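Local structure of AF1502 (Archaeoglobus fulgidus, 5A1Q) at residues 15-20 and 61-66. The protein is of unknown function but folds as a small helical STAC domain, a type associated with transmembrane solute transport and two-component signal transduction. Numbering follows the deposited sequence.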
loop_
_atom_site.group_PDB
_atom_site.type_symbol
_atom_site.label_atom_id
_atom_site.label_comp_id
_atom_site.label_asym_id
_atom_site.label_seq_id
_atom_site.Cartn_x
_atom_site.Cartn_y
_atom_site.Cartn_z
ATOM N N LYS A 15 -6.819 -10.455 11.468
ATOM C CA LYS A 15 -8.118 -10.287 12.089
ATOM C C LYS A 15 -8.029 -10.471 13.588
ATOM O O LYS A 15 -8.764 -9.782 14.305
ATOM C CB LYS A 15 -9.121 -11.270 11.559
ATOM C CG LYS A 15 -9.619 -10.970 10.187
ATOM C CD LYS A 15 -10.564 -12.094 9.785
ATOM C CE LYS A 15 -11.569 -11.602 8.800
ATOM N NZ LYS A 15 -12.359 -12.783 8.343
ATOM N N LYS A 16 -7.126 -11.358 14.050
ATOM C CA LYS A 16 -6.908 -11.520 15.490
ATOM C C LYS A 16 -6.560 -10.176 16.150
ATOM O O LYS A 16 -6.970 -9.923 17.301
ATOM C CB LYS A 16 -5.807 -12.559 15.742
ATOM C CG LYS A 16 -5.822 -13.244 17.093
ATOM C CD LYS A 16 -5.518 -14.725 16.943
ATOM C CE LYS A 16 -6.730 -15.490 16.416
ATOM N NZ LYS A 16 -6.377 -16.830 15.875
ATOM N N GLU A 17 -5.754 -9.354 15.484
ATOM C CA GLU A 17 -5.316 -8.056 16.028
ATOM C C GLU A 17 -6.271 -6.862 15.735
ATOM O O GLU A 17 -6.541 -6.034 16.623
ATOM C CB GLU A 17 -3.903 -7.742 15.503
ATOM C CG GLU A 17 -2.822 -8.672 16.022
ATOM C CD GLU A 17 -2.720 -8.601 17.525
ATOM O OE1 GLU A 17 -2.708 -7.478 18.059
ATOM O OE2 GLU A 17 -2.722 -9.662 18.161
ATOM N N ILE A 18 -6.827 -6.822 14.528
ATOM C CA ILE A 18 -7.447 -5.639 13.899
ATOM C C ILE A 18 -8.996 -5.794 13.748
ATOM O O ILE A 18 -9.731 -4.806 13.521
ATOM C CB ILE A 18 -6.761 -5.361 12.527
ATOM C CG1 ILE A 18 -5.306 -4.785 12.738
ATOM C CG2 ILE A 18 -7.540 -4.443 11.632
ATOM C CD1 ILE A 18 -4.396 -5.042 11.525
ATOM N N GLY A 19 -9.514 -7.007 13.817
ATOM C CA GLY A 19 -10.937 -7.276 13.601
ATOM C C GLY A 19 -11.284 -7.489 12.159
ATOM O O GLY A 19 -10.409 -7.493 11.258
ATOM N N PRO A 20 -12.597 -7.621 11.881
ATOM C CA PRO A 20 -13.059 -7.956 10.528
ATOM C C PRO A 20 -12.556 -7.053 9.381
ATOM O O PRO A 20 -12.383 -7.494 8.235
ATOM C CB PRO A 20 -14.599 -7.919 10.697
ATOM C CG PRO A 20 -14.849 -8.190 12.091
ATOM C CD PRO A 20 -13.681 -7.679 12.868
ATOM N N GLU A 61 2.942 -5.013 13.473
ATOM C CA GLU A 61 4.217 -5.365 14.065
ATOM C C GLU A 61 3.996 -6.661 14.869
ATOM O O GLU A 61 4.808 -7.596 14.824
ATOM C CB GLU A 61 4.759 -4.187 14.957
ATOM C CG GLU A 61 5.309 -2.998 14.128
ATOM C CD GLU A 61 5.696 -1.673 14.820
ATOM O OE1 GLU A 61 5.214 -1.317 15.930
ATOM O OE2 GLU A 61 6.497 -0.933 14.183
ATOM N N ILE A 62 2.894 -6.717 15.624
ATOM C CA ILE A 62 2.580 -7.927 16.425
ATOM C C ILE A 62 2.405 -9.171 15.482
ATOM O O ILE A 62 2.972 -10.232 15.756
ATOM C CB ILE A 62 1.356 -7.692 17.343
ATOM C CG1 ILE A 62 1.769 -6.708 18.434
ATOM C CG2 ILE A 62 0.877 -9.067 17.878
ATOM C CD1 ILE A 62 0.629 -6.203 19.271
ATOM N N VAL A 63 1.666 -8.995 14.377
ATOM C CA VAL A 63 1.544 -10.122 13.407
ATOM C C VAL A 63 2.882 -10.517 12.863
ATOM O O VAL A 63 3.213 -11.694 12.851
ATOM C CB VAL A 63 0.633 -9.717 12.238
ATOM C CG1 VAL A 63 0.595 -10.806 11.152
ATOM C CG2 VAL A 63 -0.776 -9.482 12.714
ATOM N N GLU A 64 3.692 -9.535 12.463
ATOM C CA GLU A 64 5.054 -9.875 11.981
ATOM C C GLU A 64 5.850 -10.670 12.991
ATOM O O GLU A 64 6.497 -11.676 12.692
ATOM C CB GLU A 64 5.835 -8.623 11.636
ATOM C CG GLU A 64 5.280 -7.905 10.423
ATOM C CD GLU A 64 6.342 -7.202 9.599
ATOM O OE1 GLU A 64 7.475 -7.713 9.507
ATOM O OE2 GLU A 64 6.024 -6.147 9.010
ATOM N N GLU A 65 5.810 -10.216 14.245
ATOM C CA GLU A 65 6.511 -10.864 15.296
ATOM C C GLU A 65 6.080 -12.325 15.521
ATOM O O GLU A 65 6.922 -13.197 15.679
ATOM C CB GLU A 65 6.338 -10.041 16.609
ATOM C CG GLU A 65 7.320 -8.867 16.681
ATOM C CD GLU A 65 6.931 -7.809 17.727
ATOM O OE1 GLU A 65 5.931 -8.035 18.445
ATOM O OE2 GLU A 65 7.596 -6.738 17.775
ATOM N N ARG A 66 4.768 -12.542 15.452
ATOM C CA ARG A 66 4.184 -13.884 15.631
ATOM C C ARG A 66 4.569 -14.801 14.486
ATOM O O ARG A 66 4.816 -16.003 14.708
ATOM C CB ARG A 66 2.652 -13.802 15.686
ATOM C CG ARG A 66 2.170 -13.448 17.095
ATOM C CD ARG A 66 0.734 -12.955 17.146
ATOM N NE ARG A 66 0.388 -12.457 18.498
ATOM C CZ ARG A 66 -0.826 -12.031 18.866
ATOM N NH1 ARG A 66 -1.842 -12.038 17.988
ATOM N NH2 ARG A 66 -1.036 -11.593 20.117
#
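Glu17 reaches from the last turn of helix 7-18 to the guanidinium of Arg66 on helix 57-70; it carries the largest share of this small surface contact, and its salt bridge across it is with Arg66. Glu17 OE2 lies 2.5 Å from Arg66 NH1, while the same oxygen stands 3.2 Å from Arg66 NH2. The two side chains arrive from opposite directions, yet their flat groups do not share a plane: carboxylate and guanidinium are turned 76° apart. Only OE2 meets the guanidinium, obliquely, while OE1 lies near Ile62, so a two-oxygen, side-by-side pairing is not formed. The bend of Glu17 at its second torsion (chi2 -61°) carries OE2 to Arg66 while CG stays beside Val63, whereas Arg66 runs extended from CG to NE and brings its guanidinium to that oxygen. Ile62, one turn before Arg66, crosses Glu17 at about a right angle; its CG2 methyl sits 3.6 Å from Glu17 CD and also lies against one face of the guanidinium near its rim, 3.4 Å above the plane. This methyl thus backs both charged groups. Deeper in, the buried Val63 slides past the aliphatic part of Glu17, its CG2 4.0 Å from Glu17 CG. An alanine in place of Glu17 would take away the carboxylate paired with Arg66, which would probably leave the guanidinium without this mate and Ile62 CG2 less covered. The contact joins the C-terminal end of helix 7-18 to the middle of helix 57-70; Val63 packs on Glu13 and Leu14 as well, and Tyr59, near the start of that helix, touches Glu17 and Ile18.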